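PDB 2B1X: naphthalene dioxygenase large subunit from Rhodococcus sp., which serves as the large subunit of a ring-hydroxylating dioxygenase, pairing a Rieske domain that holds an Fe2/S2 cluster with a catalytic domain that holds an iron ion. Local coordinates for residues Ser184-Gln189 against Glu343-Asp348; Ile199-Lys204 against Asp332-Met337; Glu39-His44 against Gln433-Glu438. All coordinates share one frame; numbering follows the deposited sequence.

Interaction 1: Ser184-Gln189 against Glu343-Asp348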
ATOM      1  N   SER A 184      42.547  17.758  -1.826  1.00 18.15           N
ATOM      2  CA  SER A 184      43.571  16.983  -1.132  1.00 18.48           C
ATOM      3  C   SER A 184      44.233  15.943  -2.055  1.00 18.73           C
ATOM      4  O   SER A 184      43.628  15.509  -3.038  1.00 18.64           O
ATOM      5  CB  SER A 184      42.933  16.274   0.072  1.00 18.37           C
ATOM      6  OG  SER A 184      42.104  15.186  -0.351  1.00 18.07           O
ATOM      7  N   ASP A 185      45.468  15.568  -1.716  1.00 19.43           N
ATOM      8  CA  ASP A 185      46.260  14.586  -2.462  1.00 19.95           C
ATOM      9  C   ASP A 185      45.674  13.186  -2.421  1.00 20.08           C
ATOM     10  O   ASP A 185      45.621  12.497  -3.452  1.00 21.11           O
ATOM     11  CB  ASP A 185      47.684  14.528  -1.905  1.00 19.92           C
ATOM     12  CG  ASP A 185      48.536  15.727  -2.310  1.00 21.99           C
ATOM     13  OD1 ASP A 185      48.214  16.432  -3.299  1.00 21.90           O
ATOM     14  OD2 ASP A 185      49.577  16.051  -1.670  1.00 23.92           O
ATOM     15  N   ALA A 186      45.259  12.756  -1.231  1.00 19.64           N
ATOM     16  CA  ALA A 186      44.670  11.425  -1.064  1.00 19.39           C
ATOM     17  C   ALA A 186      43.206  11.367  -1.521  1.00 18.88           C
ATOM     18  O   ALA A 186      42.690  10.281  -1.761  1.00 18.90           O
ATOM     19  CB  ALA A 186      44.813  10.955   0.387  1.00 19.24           C
ATOM     20  N   GLY A 187      42.556  12.528  -1.640  1.00 18.19           N
ATOM     21  CA  GLY A 187      41.181  12.579  -2.103  1.00 17.14           C
ATOM     22  C   GLY A 187      40.141  12.456  -1.000  1.00 16.90           C
ATOM     23  O   GLY A 187      40.462  12.344   0.187  1.00 16.85           O
ATOM     24  N   LEU A 188      38.884  12.501  -1.419  1.00 16.98           N
ATOM     25  CA  LEU A 188      37.710  12.364  -0.567  1.00 16.90           C
ATOM     26  C   LEU A 188      37.388  10.904  -0.287  1.00 16.42           C
ATOM     27  O   LEU A 188      37.664  10.020  -1.117  1.00 15.59           O
ATOM     28  CB  LEU A 188      36.510  12.955  -1.311  1.00 16.94           C
ATOM     29  CG  LEU A 188      35.863  14.292  -0.957  1.00 18.67           C
ATOM     30  CD1 LEU A 188      36.619  15.157   0.041  1.00 13.33           C
ATOM     31  CD2 LEU A 188      35.537  15.049  -2.236  1.00 18.51           C
ATOM     32  N   GLN A 189      36.807  10.650   0.883  1.00 16.30           N
ATOM     33  CA  GLN A 189      36.224   9.344   1.179  1.00 16.19           C
ATOM     34  C   GLN A 189      34.776   9.494   1.605  1.00 15.25           C
ATOM     35  O   GLN A 189      34.455  10.366   2.404  1.00 14.00           O
ATOM     36  CB  GLN A 189      37.011   8.592   2.245  1.00 16.89           C
ATOM     37  CG  GLN A 189      37.024   9.233   3.619  1.00 21.94           C
ATOM     38  CD  GLN A 189      37.912   8.477   4.630  1.00 29.05           C
ATOM     39  OE1 GLN A 189      38.179   8.989   5.729  1.00 29.13           O
ATOM     40  NE2 GLN A 189      38.363   7.268   4.264  1.00 30.21           N
ATOM     41  N   GLU A 343      37.936  14.565   3.509  1.00 13.76           N
ATOM     42  CA  GLU A 343      39.250  14.317   2.931  1.00 14.61           C
ATOM     43  C   GLU A 343      39.885  13.181   3.712  1.00 14.73           C
ATOM     44  O   GLU A 343      39.853  13.201   4.943  1.00 13.35           O
ATOM     45  CB  GLU A 343      40.098  15.595   3.012  1.00 14.62           C
ATOM     46  CG  GLU A 343      39.749  16.652   1.959  1.00 16.32           C
ATOM     47  CD  GLU A 343      38.497  17.499   2.253  1.00 19.91           C
ATOM     48  OE1 GLU A 343      38.123  18.289   1.352  1.00 19.84           O
ATOM     49  OE2 GLU A 343      37.876  17.397   3.357  1.00 20.87           O
ATOM     50  N   LYS A 344      40.411  12.178   3.002  1.00 15.42           N
ATOM     51  CA  LYS A 344      41.014  11.002   3.644  1.00 17.31           C
ATOM     52  C   LYS A 344      42.090  11.377   4.673  1.00 17.64           C
ATOM     53  O   LYS A 344      42.216  10.711   5.704  1.00 17.97           O
ATOM     54  CB  LYS A 344      41.620  10.037   2.615  1.00 17.45           C
ATOM     55  CG  LYS A 344      40.592   9.284   1.743  1.00 21.48           C
ATOM     56  CD  LYS A 344      41.304   8.427   0.686  1.00 24.79           C
ATOM     57  CE  LYS A 344      40.311   7.875  -0.332  1.00 29.06           C
ATOM     58  NZ  LYS A 344      40.139   8.776  -1.546  1.00 29.45           N
ATOM     59  N   ASP A 345      42.859  12.426   4.380  1.00 17.87           N
ATOM     60  CA  ASP A 345      43.972  12.849   5.234  1.00 18.96           C
ATOM     61  C   ASP A 345      43.648  13.918   6.274  1.00 18.55           C
ATOM     62  O   ASP A 345      44.562  14.414   6.966  1.00 18.94           O
ATOM     63  CB  ASP A 345      45.168  13.329   4.396  1.00 19.59           C
ATOM     64  CG  ASP A 345      45.974  12.191   3.822  1.00 21.72           C
ATOM     65  OD1 ASP A 345      45.791  11.024   4.257  1.00 25.15           O
ATOM     66  OD2 ASP A 345      46.823  12.384   2.920  1.00 25.86           O
ATOM     67  N   ALA A 346      42.380  14.299   6.390  1.00 17.61           N
ATOM     68  CA  ALA A 346      41.985  15.161   7.491  1.00 17.26           C
ATOM     69  C   ALA A 346      42.269  14.424   8.802  1.00 16.98           C
ATOM     70  O   ALA A 346      42.202  13.199   8.855  1.00 16.24           O
ATOM     71  CB  ALA A 346      40.534  15.549   7.388  1.00 17.57           C
ATOM     72  N   PRO A 347      42.651  15.157   9.846  1.00 16.95           N
ATOM     73  CA  PRO A 347      42.904  14.537  11.148  1.00 17.46           C
ATOM     74  C   PRO A 347      41.600  13.952  11.665  1.00 17.53           C
ATOM     75  O   PRO A 347      40.541  14.492  11.320  1.00 17.17           O
ATOM     76  CB  PRO A 347      43.345  15.702  12.039  1.00 17.13           C
ATOM     77  CG  PRO A 347      43.653  16.849  11.104  1.00 18.17           C
ATOM     78  CD  PRO A 347      42.838  16.615   9.865  1.00 17.60           C
ATOM     79  N   ASP A 348      41.678  12.900  12.477  1.00 17.93           N
ATOM     80  CA  ASP A 348      40.483  12.178  12.952  1.00 18.51           C
ATOM     81  C   ASP A 348      39.528  13.055  13.752  1.00 18.08           C
ATOM     82  O   ASP A 348      38.317  12.882  13.674  1.00 17.50           O
ATOM     83  CB  ASP A 348      40.880  10.977  13.793  1.00 19.16           C
ATOM     84  CG  ASP A 348      41.342   9.821  12.954  1.00 22.70           C
ATOM     85  OD1 ASP A 348      41.764   8.794  13.530  1.00 26.61           O
ATOM     86  OD2 ASP A 348      41.308   9.845  11.698  1.00 27.68           O
TER
HETATM   87  O   HOH W   1      42.914  13.752   2.011  1.00 23.02           O
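K344 lies along the 184-189 backbone and can be followed atom by atom. K344 CB sits 4.0 Å from A186 CB, with G187 O beside it. K344 CG, placed anti to the carbonyl carbon (chi1 -70°), runs back over the 187-189 chain and meets Q189 CB at 3.7 Å. Next, CD comes alongside A186 O, and CE reaches the neighbourhood of L188 O. The chain is extended up to CE; a final turn at chi4 (92°) then brings NZ between two main-chain carbonyls. K344 NZ donates to A186 O at 3.0 Å, tilted moderately from the carbonyl plane. K344 NZ also donates to L188 O at 2.8 Å, here standing well above the carbonyl plane. The carbonyl between these two, G187 O, accepts instead from the backbone: K344 N meets G187 O at 2.8 Å in an almost straight bond (177° at the hydrogen). L188 and E343 form an antiparallel non-hydrogen-bonded pair where strand 188-199 begins and strand 333-343 ends. E343 CG packs on S184 OG (3.6 Å), and L188 CD1 lies near the carboxylate, whose OE1 is bridged to R183. From E343 the chain enters a type I turn that ends at A346, and a water spans S184 OG and D345 N, accepting from the latter. Q189 OE1 is hydrogen-bonded to K351 of helix 348-361. Three consecutive carbonyls, A186 to L188, are thus all taken up by one residue, K344, through its amide and its ammonium. Because carbonyl dipoles meet the ammonium, its charge is probably stabilised by local backbone rather than by a carboxylate of either segment.

Interaction 2: Ile199-Lys204 against Asp332-Met337; sequences IDANWK and DKMEVM
The contact belongs to the antiparallel sheet of the catalytic domain, at the point where strand 188-199 leaves its neighbour 333-343. I199 and M334 are the last hydrogen-bonded pair: I199 N donates to M334 O at 2.9 Å, and M334 N returns to I199 O at 2.8 Å (169° at the hydrogen). D200 then centres an inverse gamma turn, closed by a weak bond from A201 N back to I199 O, and the chain departs from the strand. H166 of the small-subunit chain packs on I199 and D200. M334 spans this departure. Its CG lies between the backbone N and the carbonyl carbon (chi1 69°), which directs the thioether along the departing chain: M334 SD approaches W203 CA at 3.8 Å, and M334 CE meets A201 CB at 4.1 Å. On the same sheet face I199 CD1 presses on V336 CG2 at 3.5 Å, tighter than usual carbon packing. A water accepts from W203 N and donates to K333 O, joining the segments where direct strand pairing has stopped. N202 OD1 accepts from K204 N, a capping bond before helix 204-212, and from K204 NZ, on the opposite face of the amide plane; K204 NZ is also paired with E37. A373, W376 and T380 of helix 369-382 receive I199 and A201, while W326 of strand 318-330 lies against W203, M334 and V336.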
ATOM      1  N   ILE A 199      10.776   9.693   0.524  1.00 11.16           N
ATOM      2  CA  ILE A 199      10.020  10.923   0.769  1.00 11.17           C
ATOM      3  C   ILE A 199       8.918  10.894  -0.298  1.00 11.54           C
ATOM      4  O   ILE A 199       9.208  10.679  -1.480  1.00 11.03           O
ATOM      5  CB  ILE A 199      10.909  12.221   0.628  1.00 11.37           C
ATOM      6  CG1 ILE A 199      12.009  12.300   1.706  1.00  9.74           C
ATOM      7  CG2 ILE A 199      10.042  13.489   0.768  1.00 10.82           C
ATOM      8  CD1 ILE A 199      12.936  13.560   1.518  1.00 13.15           C
ATOM      9  N   ASP A 200       7.668  11.110   0.109  1.00 11.68           N
ATOM     10  CA  ASP A 200       6.565  11.217  -0.840  1.00 11.59           C
ATOM     11  C   ASP A 200       6.561  12.594  -1.536  1.00 11.36           C
ATOM     12  O   ASP A 200       5.631  13.383  -1.356  1.00 10.65           O
ATOM     13  CB  ASP A 200       5.216  10.872  -0.157  1.00 12.21           C
ATOM     14  CG  ASP A 200       5.055  11.529   1.241  1.00 16.05           C
ATOM     15  OD1 ASP A 200       6.078  11.892   1.887  1.00 15.12           O
ATOM     16  OD2 ASP A 200       3.918  11.708   1.759  1.00 19.12           O
ATOM     17  N   ALA A 201       7.632  12.887  -2.309  1.00 11.17           N
ATOM     18  CA  ALA A 201       7.753  14.114  -3.098  1.00  9.89           C
ATOM     19  C   ALA A 201       8.368  13.790  -4.459  1.00 10.12           C
ATOM     20  O   ALA A 201       9.062  12.770  -4.632  1.00  8.94           O
ATOM     21  CB  ALA A 201       8.662  15.123  -2.363  1.00 10.87           C
ATOM     22  N   ASN A 202       8.173  14.676  -5.430  1.00 10.11           N
ATOM     23  CA  ASN A 202       8.856  14.519  -6.707  1.00 10.25           C
ATOM     24  C   ASN A 202      10.337  14.881  -6.534  1.00 10.37           C
ATOM     25  O   ASN A 202      10.674  15.864  -5.821  1.00  9.84           O
ATOM     26  CB  ASN A 202       8.216  15.386  -7.792  1.00 10.18           C
ATOM     27  CG  ASN A 202       8.732  15.040  -9.184  1.00 10.09           C
ATOM     28  OD1 ASN A 202       9.559  15.739  -9.731  1.00 10.10           O
ATOM     29  ND2 ASN A 202       8.240  13.955  -9.747  1.00  8.53           N
ATOM     30  N   TRP A 203      11.227  14.094  -7.159  1.00  9.69           N
ATOM     31  CA  TRP A 203      12.674  14.357  -7.092  1.00  9.78           C
ATOM     32  C   TRP A 203      13.135  15.779  -7.476  1.00 10.21           C
ATOM     33  O   TRP A 203      14.124  16.321  -6.916  1.00  9.89           O
ATOM     34  CB  TRP A 203      13.401  13.300  -7.960  1.00 10.72           C
ATOM     35  CG  TRP A 203      13.231  13.464  -9.465  1.00  7.44           C
ATOM     36  CD1 TRP A 203      12.233  12.937 -10.257  1.00  7.98           C
ATOM     37  CD2 TRP A 203      14.061  14.224 -10.331  1.00  7.89           C
ATOM     38  NE1 TRP A 203      12.416  13.315 -11.570  1.00  8.19           N
ATOM     39  CE2 TRP A 203      13.525  14.117 -11.642  1.00  8.76           C
ATOM     40  CE3 TRP A 203      15.192  15.033 -10.136  1.00  8.30           C
ATOM     41  CZ2 TRP A 203      14.112  14.752 -12.746  1.00  8.17           C
ATOM     42  CZ3 TRP A 203      15.773  15.639 -11.228  1.00  7.89           C
ATOM     43  CH2 TRP A 203      15.234  15.501 -12.513  1.00  8.51           C
ATOM     44  N   LYS A 204      12.447  16.390  -8.438  1.00 10.05           N
ATOM     45  CA  LYS A 204      12.846  17.699  -8.971  1.00 10.13           C
ATOM     46  C   LYS A 204      12.822  18.787  -7.921  1.00  9.83           C
ATOM     47  O   LYS A 204      13.528  19.787  -8.045  1.00 10.38           O
ATOM     48  CB  LYS A 204      11.968  18.124 -10.179  1.00  9.96           C
ATOM     49  CG  LYS A 204      12.263  17.375 -11.496  1.00 10.85           C
ATOM     50  CD  LYS A 204      11.358  17.833 -12.708  1.00  8.71           C
ATOM     51  CE  LYS A 204       9.874  17.585 -12.436  1.00  8.81           C
ATOM     52  NZ  LYS A 204       9.597  16.057 -12.344  1.00 13.11           N
ATOM     53  N   ASP A 332       5.243  11.015  -7.513  1.00 11.49           N
ATOM     54  CA  ASP A 332       5.042  11.596  -6.201  1.00 12.61           C
ATOM     55  C   ASP A 332       5.889  10.958  -5.119  1.00 12.41           C
ATOM     56  O   ASP A 332       5.549  11.034  -3.935  1.00 12.34           O
ATOM     57  CB  ASP A 332       3.555  11.557  -5.812  1.00 12.30           C
ATOM     58  CG  ASP A 332       2.994  10.187  -5.864  1.00 16.66           C
ATOM     59  OD1 ASP A 332       3.772   9.218  -6.101  1.00 18.09           O
ATOM     60  OD2 ASP A 332       1.761   9.997  -5.725  1.00 21.89           O
ATOM     61  N   LYS A 333       7.006  10.354  -5.520  1.00 12.48           N
ATOM     62  CA  LYS A 333       7.813   9.600  -4.585  1.00 13.53           C
ATOM     63  C   LYS A 333       9.296   9.590  -4.965  1.00 12.26           C
ATOM     64  O   LYS A 333       9.647   9.498  -6.124  1.00 11.02           O
ATOM     65  CB  LYS A 333       7.254   8.175  -4.510  1.00 14.35           C
ATOM     66  CG  LYS A 333       7.693   7.359  -3.281  1.00 19.31           C
ATOM     67  CD  LYS A 333       7.093   5.936  -3.336  1.00 25.41           C
ATOM     68  CE  LYS A 333       7.685   5.015  -2.278  1.00 29.20           C
ATOM     69  NZ  LYS A 333       7.025   3.618  -2.244  1.00 35.55           N
ATOM     70  N   MET A 334      10.180   9.761  -3.991  1.00 11.57           N
ATOM     71  CA  MET A 334      11.587   9.622  -4.303  1.00 11.39           C
ATOM     72  C   MET A 334      12.308   8.915  -3.166  1.00 11.51           C
ATOM     73  O   MET A 334      11.774   8.835  -2.054  1.00 11.11           O
ATOM     74  CB  MET A 334      12.189  11.005  -4.607  1.00 12.02           C
ATOM     75  CG  MET A 334      12.270  11.937  -3.353  1.00 13.78           C
ATOM     76  SD  MET A 334      13.529  13.234  -3.575  1.00 15.16           S
ATOM     77  CE  MET A 334      12.723  14.594  -2.719  1.00 13.16           C
ATOM     78  N   GLU A 335      13.514   8.418  -3.440  1.00 10.81           N
ATOM     79  CA  GLU A 335      14.381   7.863  -2.384  1.00 11.41           C
ATOM     80  C   GLU A 335      15.601   8.770  -2.331  1.00 11.67           C
ATOM     81  O   GLU A 335      16.252   8.963  -3.359  1.00 11.91           O
ATOM     82  CB  GLU A 335      14.787   6.414  -2.691  1.00 10.44           C
ATOM     83  CG  GLU A 335      15.729   5.735  -1.676  1.00 13.71           C
ATOM     84  CD  GLU A 335      15.955   4.244  -1.971  1.00 17.44           C
ATOM     85  OE1 GLU A 335      15.182   3.631  -2.741  1.00 19.76           O
ATOM     86  OE2 GLU A 335      16.899   3.650  -1.438  1.00 20.08           O
ATOM     87  N   VAL A 336      15.847   9.388  -1.179  1.00 10.43           N
ATOM     88  CA  VAL A 336      17.043  10.188  -0.999  1.00 10.92           C
ATOM     89  C   VAL A 336      18.167   9.216  -0.671  1.00 10.71           C
ATOM     90  O   VAL A 336      17.945   8.243   0.063  1.00 10.10           O
ATOM     91  CB  VAL A 336      16.914  11.218   0.132  1.00 10.23           C
ATOM     92  CG1 VAL A 336      18.202  12.129   0.214  1.00 10.18           C
ATOM     93  CG2 VAL A 336      15.657  12.075  -0.040  1.00 10.02           C
ATOM     94  N   MET A 337      19.324   9.432  -1.293  1.00 10.37           N
ATOM     95  CA  MET A 337      20.592   8.773  -0.866  1.00 10.78           C
ATOM     96  C   MET A 337      21.555   9.874  -0.475  1.00 10.93           C
ATOM     97  O   MET A 337      22.076  10.562  -1.356  1.00 11.76           O
ATOM     98  CB  MET A 337      21.180   7.898  -1.985  1.00  9.96           C
ATOM     99  CG  MET A 337      20.070   6.987  -2.627  1.00 12.62           C
ATOM    100  SD  MET A 337      20.754   5.588  -3.503  1.00 19.44           S
ATOM    101  CE  MET A 337      19.247   4.908  -4.296  1.00 16.39           C
TER
HETATM  102  O   HOH W   2      10.201  11.429  -8.051  1.00 13.93           O

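Interaction 3: Glu39-His44 against Gln433-Glu438; sequences ERIFGH and QLMLAE
The R40 guanidinium has A437 O over one face, 3.1 Å above its plane and offset toward the rim; this is a packing contact, since the N-H directions do not suit a bond. At its edge, in plane, lie E39 OE2 and E438 OE2, and M435 O approaches near the plane. R40 NH1 donates twice: to M435 O at 2.9 Å and to E438 OE2 at 2.9 Å, the latter at 150° at the hydrogen. NH2 adds a weak bond to that same carboxylate oxygen, completing a salt bridge. The guanidinium and carboxylate planes are 71° apart, and NH1 meets OE2 from above the carboxylate plane, so this is not the coplanar two-oxygen pairing. E39 OE2 contributes only a long ionic approach to NE, whereas E438 OE2 also binds R7, so two arginines share this oxygen, which would probably keep the carboxylate ionised. Among the other flat groups, the F42 ring carries I41 CG2 over its centre, 3.7 Å above the plane, and the H44 ring has a water off one face while ND1 donates to E39 O. That water donates to R40 O and L434 O, bridging the two backbones. The apolar part of the contact is I41 CD1, which lies 3.7 Å from M435 SD and 3.9 Å from L434 CB. R40 reaches the 433-438 segment with CG anti to the carbonyl carbon and a bend at chi2 (-148°), its CB passing L434 O and its CD close to M435 O. Helix 4-16 covers M435 and L436 through L10. The arrangement is a helix-end contact: an arginine from the end region of helix 31-40 binds a carbonyl in the last turn of helix 422-436 and the acid just beyond it, joining N-terminal and C-terminal helices of the chain.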
ATOM      1  N   GLU A  39      12.341   8.087 -19.788  1.00 11.85           N
ATOM      2  CA  GLU A  39      13.107   7.868 -21.003  1.00 14.01           C
ATOM      3  C   GLU A  39      13.949   9.106 -21.385  1.00 14.16           C
ATOM      4  O   GLU A  39      15.159   9.003 -21.669  1.00 14.23           O
ATOM      5  CB  GLU A  39      12.151   7.524 -22.137  1.00 15.09           C
ATOM      6  CG  GLU A  39      12.838   7.235 -23.467  1.00 21.42           C
ATOM      7  CD  GLU A  39      11.855   7.196 -24.622  1.00 29.85           C
ATOM      8  OE1 GLU A  39      11.087   6.207 -24.705  1.00 34.19           O
ATOM      9  OE2 GLU A  39      11.845   8.161 -25.434  1.00 35.05           O
ATOM     10  N   ARG A  40      13.310  10.271 -21.411  1.00 13.60           N
ATOM     11  CA  ARG A  40      13.917  11.430 -22.036  1.00 13.65           C
ATOM     12  C   ARG A  40      14.957  12.094 -21.170  1.00 13.46           C
ATOM     13  O   ARG A  40      15.922  12.647 -21.709  1.00 13.30           O
ATOM     14  CB  ARG A  40      12.869  12.416 -22.523  1.00 14.13           C
ATOM     15  CG  ARG A  40      12.076  11.796 -23.632  1.00 15.29           C
ATOM     16  CD  ARG A  40      11.571  12.708 -24.665  1.00 20.35           C
ATOM     17  NE  ARG A  40      10.864  11.944 -25.696  1.00 23.03           N
ATOM     18  CZ  ARG A  40      10.097  12.472 -26.642  1.00 23.68           C
ATOM     19  NH1 ARG A  40       9.919  13.801 -26.709  1.00 21.37           N
ATOM     20  NH2 ARG A  40       9.522  11.651 -27.519  1.00 25.07           N
ATOM     21  N   ILE A  41      14.801  12.013 -19.844  1.00 12.21           N
ATOM     22  CA  ILE A  41      15.884  12.463 -18.959  1.00 12.85           C
ATOM     23  C   ILE A  41      16.782  11.312 -18.521  1.00 12.37           C
ATOM     24  O   ILE A  41      17.945  11.320 -18.841  1.00 11.18           O
ATOM     25  CB  ILE A  41      15.360  13.270 -17.722  1.00 12.85           C
ATOM     26  CG1 ILE A  41      15.219  14.756 -18.085  1.00 13.71           C
ATOM     27  CG2 ILE A  41      16.322  13.187 -16.589  1.00 13.47           C
ATOM     28  CD1 ILE A  41      14.009  15.083 -18.860  1.00 12.88           C
ATOM     29  N   PHE A  42      16.217  10.312 -17.837  1.00 12.30           N
ATOM     30  CA  PHE A  42      17.026   9.280 -17.186  1.00 12.57           C
ATOM     31  C   PHE A  42      17.597   8.249 -18.143  1.00 12.70           C
ATOM     32  O   PHE A  42      18.583   7.573 -17.820  1.00 12.86           O
ATOM     33  CB  PHE A  42      16.301   8.677 -15.962  1.00 11.78           C
ATOM     34  CG  PHE A  42      16.116   9.675 -14.838  1.00 12.55           C
ATOM     35  CD1 PHE A  42      14.857  10.261 -14.600  1.00 11.22           C
ATOM     36  CD2 PHE A  42      17.196  10.084 -14.065  1.00 11.09           C
ATOM     37  CE1 PHE A  42      14.690  11.202 -13.631  1.00 11.60           C
ATOM     38  CE2 PHE A  42      17.044  11.036 -13.055  1.00 10.23           C
ATOM     39  CZ  PHE A  42      15.798  11.605 -12.827  1.00 10.98           C
ATOM     40  N   GLY A  43      17.009   8.157 -19.333  1.00 12.95           N
ATOM     41  CA  GLY A  43      17.583   7.346 -20.384  1.00 13.33           C
ATOM     42  C   GLY A  43      18.655   8.036 -21.219  1.00 14.37           C
ATOM     43  O   GLY A  43      19.277   7.391 -22.069  1.00 14.63           O
ATOM     44  N   HIS A  44      18.916   9.324 -20.966  1.00 14.47           N
ATOM     45  CA  HIS A  44      19.923  10.028 -21.752  1.00 14.70           C
ATOM     46  C   HIS A  44      21.012  10.706 -20.924  1.00 14.61           C
ATOM     47  O   HIS A  44      22.171  10.650 -21.278  1.00 15.56           O
ATOM     48  CB  HIS A  44      19.244  11.022 -22.687  1.00 14.88           C
ATOM     49  CG  HIS A  44      18.520  10.361 -23.813  1.00 15.69           C
ATOM     50  ND1 HIS A  44      17.215   9.918 -23.708  1.00 16.22           N
ATOM     51  CD2 HIS A  44      18.934  10.025 -25.056  1.00 15.56           C
ATOM     52  CE1 HIS A  44      16.855   9.347 -24.845  1.00 15.34           C
ATOM     53  NE2 HIS A  44      17.877   9.411 -25.684  1.00 17.44           N
ATOM     54  N   GLN A 433      13.924  21.079 -22.610  1.00 11.49           N
ATOM     55  CA  GLN A 433      14.542  20.742 -23.892  1.00 12.57           C
ATOM     56  C   GLN A 433      14.642  19.212 -24.063  1.00 12.73           C
ATOM     57  O   GLN A 433      14.320  18.675 -25.126  1.00 13.16           O
ATOM     58  CB  GLN A 433      15.906  21.417 -24.057  1.00 12.58           C
ATOM     59  CG  GLN A 433      15.797  22.970 -24.172  1.00 14.32           C
ATOM     60  CD  GLN A 433      17.119  23.684 -24.028  1.00 15.46           C
ATOM     61  OE1 GLN A 433      18.044  23.156 -23.432  1.00 16.67           O
ATOM     62  NE2 GLN A 433      17.200  24.927 -24.549  1.00 17.73           N
ATOM     63  N   LEU A 434      15.075  18.525 -23.009  1.00 12.91           N
ATOM     64  CA  LEU A 434      15.256  17.079 -23.078  1.00 13.07           C
ATOM     65  C   LEU A 434      13.915  16.348 -23.225  1.00 12.87           C
ATOM     66  O   LEU A 434      13.829  15.381 -23.961  1.00 12.50           O
ATOM     67  CB  LEU A 434      16.045  16.545 -21.876  1.00 12.64           C
ATOM     68  CG  LEU A 434      17.541  16.850 -21.811  1.00 14.23           C
ATOM     69  CD1 LEU A 434      18.113  16.291 -20.519  1.00 14.78           C
ATOM     70  CD2 LEU A 434      18.299  16.240 -23.019  1.00 12.97           C
ATOM     71  N   MET A 435      12.899  16.841 -22.512  1.00 13.14           N
ATOM     72  CA  MET A 435      11.529  16.324 -22.580  1.00 13.92           C
ATOM     73  C   MET A 435      10.947  16.413 -23.999  1.00 15.49           C
ATOM     74  O   MET A 435      10.184  15.536 -24.430  1.00 15.68           O
ATOM     75  CB  MET A 435      10.632  17.092 -21.602  1.00 12.74           C
ATOM     76  CG  MET A 435      10.800  16.749 -20.133  1.00 11.69           C
ATOM     77  SD  MET A 435      10.400  15.036 -19.571  1.00 13.12           S
ATOM     78  CE  MET A 435       8.571  15.151 -19.529  1.00 10.40           C
ATOM     79  N   LEU A 436      11.306  17.480 -24.713  1.00 17.33           N
ATOM     80  CA  LEU A 436      10.805  17.711 -26.068  1.00 20.61           C
ATOM     81  C   LEU A 436      11.670  17.106 -27.175  1.00 23.08           C
ATOM     82  O   LEU A 436      11.254  17.090 -28.330  1.00 23.52           O
ATOM     83  CB  LEU A 436      10.625  19.211 -26.337  1.00 19.99           C
ATOM     84  CG  LEU A 436       9.381  19.873 -25.764  1.00 20.94           C
ATOM     85  CD1 LEU A 436       9.521  21.425 -25.750  1.00 20.24           C
ATOM     86  CD2 LEU A 436       8.127  19.441 -26.530  1.00 19.29           C
ATOM     87  N   ALA A 437      12.853  16.610 -26.835  1.00 26.04           N
ATOM     88  CA  ALA A 437      13.748  16.052 -27.837  1.00 29.89           C
ATOM     89  C   ALA A 437      13.169  14.748 -28.422  1.00 33.03           C
ATOM     90  O   ALA A 437      13.052  13.744 -27.721  1.00 32.96           O
ATOM     91  CB  ALA A 437      15.152  15.840 -27.248  1.00 28.96           C
ATOM     92  N   GLU A 438      12.778  14.784 -29.698  1.00 37.54           N
ATOM     93  CA  GLU A 438      12.256  13.584 -30.378  1.00 42.07           C
ATOM     94  C   GLU A 438      13.408  12.659 -30.767  1.00 44.60           C
ATOM     95  O   GLU A 438      13.272  11.428 -30.724  1.00 45.25           O
ATOM     96  CB  GLU A 438      11.405  13.945 -31.593  1.00 42.12           C
ATOM     97  CG  GLU A 438      10.093  14.651 -31.264  1.00 44.83           C
ATOM     98  CD  GLU A 438       9.144  13.817 -30.400  1.00 48.15           C
ATOM     99  OE1 GLU A 438       8.738  12.710 -30.830  1.00 49.56           O
ATOM    100  OE2 GLU A 438       8.785  14.270 -29.285  1.00 48.29           O
TER
HETATM  101  O   HOH W   3      15.915  13.602 -24.440  1.00 21.88           O

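Overall arrangement
From the N terminus, the chain first reaches 39-44, at the end of helix 31-40, whose partner 433-438 comes nearly four hundred residues later; interaction 3 therefore closes the outermost loop, which contains both other contacts. Within it, 184-189 pairs with 343-348, and within that 199-204 pairs with 332-337, so the three nest and none cross. Interactions 1 and 2 lie toward the two ends of the same adjacent strands, 188-199 and 333-343, their centres 31 Å apart. Interactions 2 and 3 touch directly, W203 CZ2 lying 3.6 Å from F42 CZ, an edge-to-face ring contact that joins the region after helix 31-40 to the loop leaving the sheet of the catalytic domain. Interaction 1 stays remote from interaction 3.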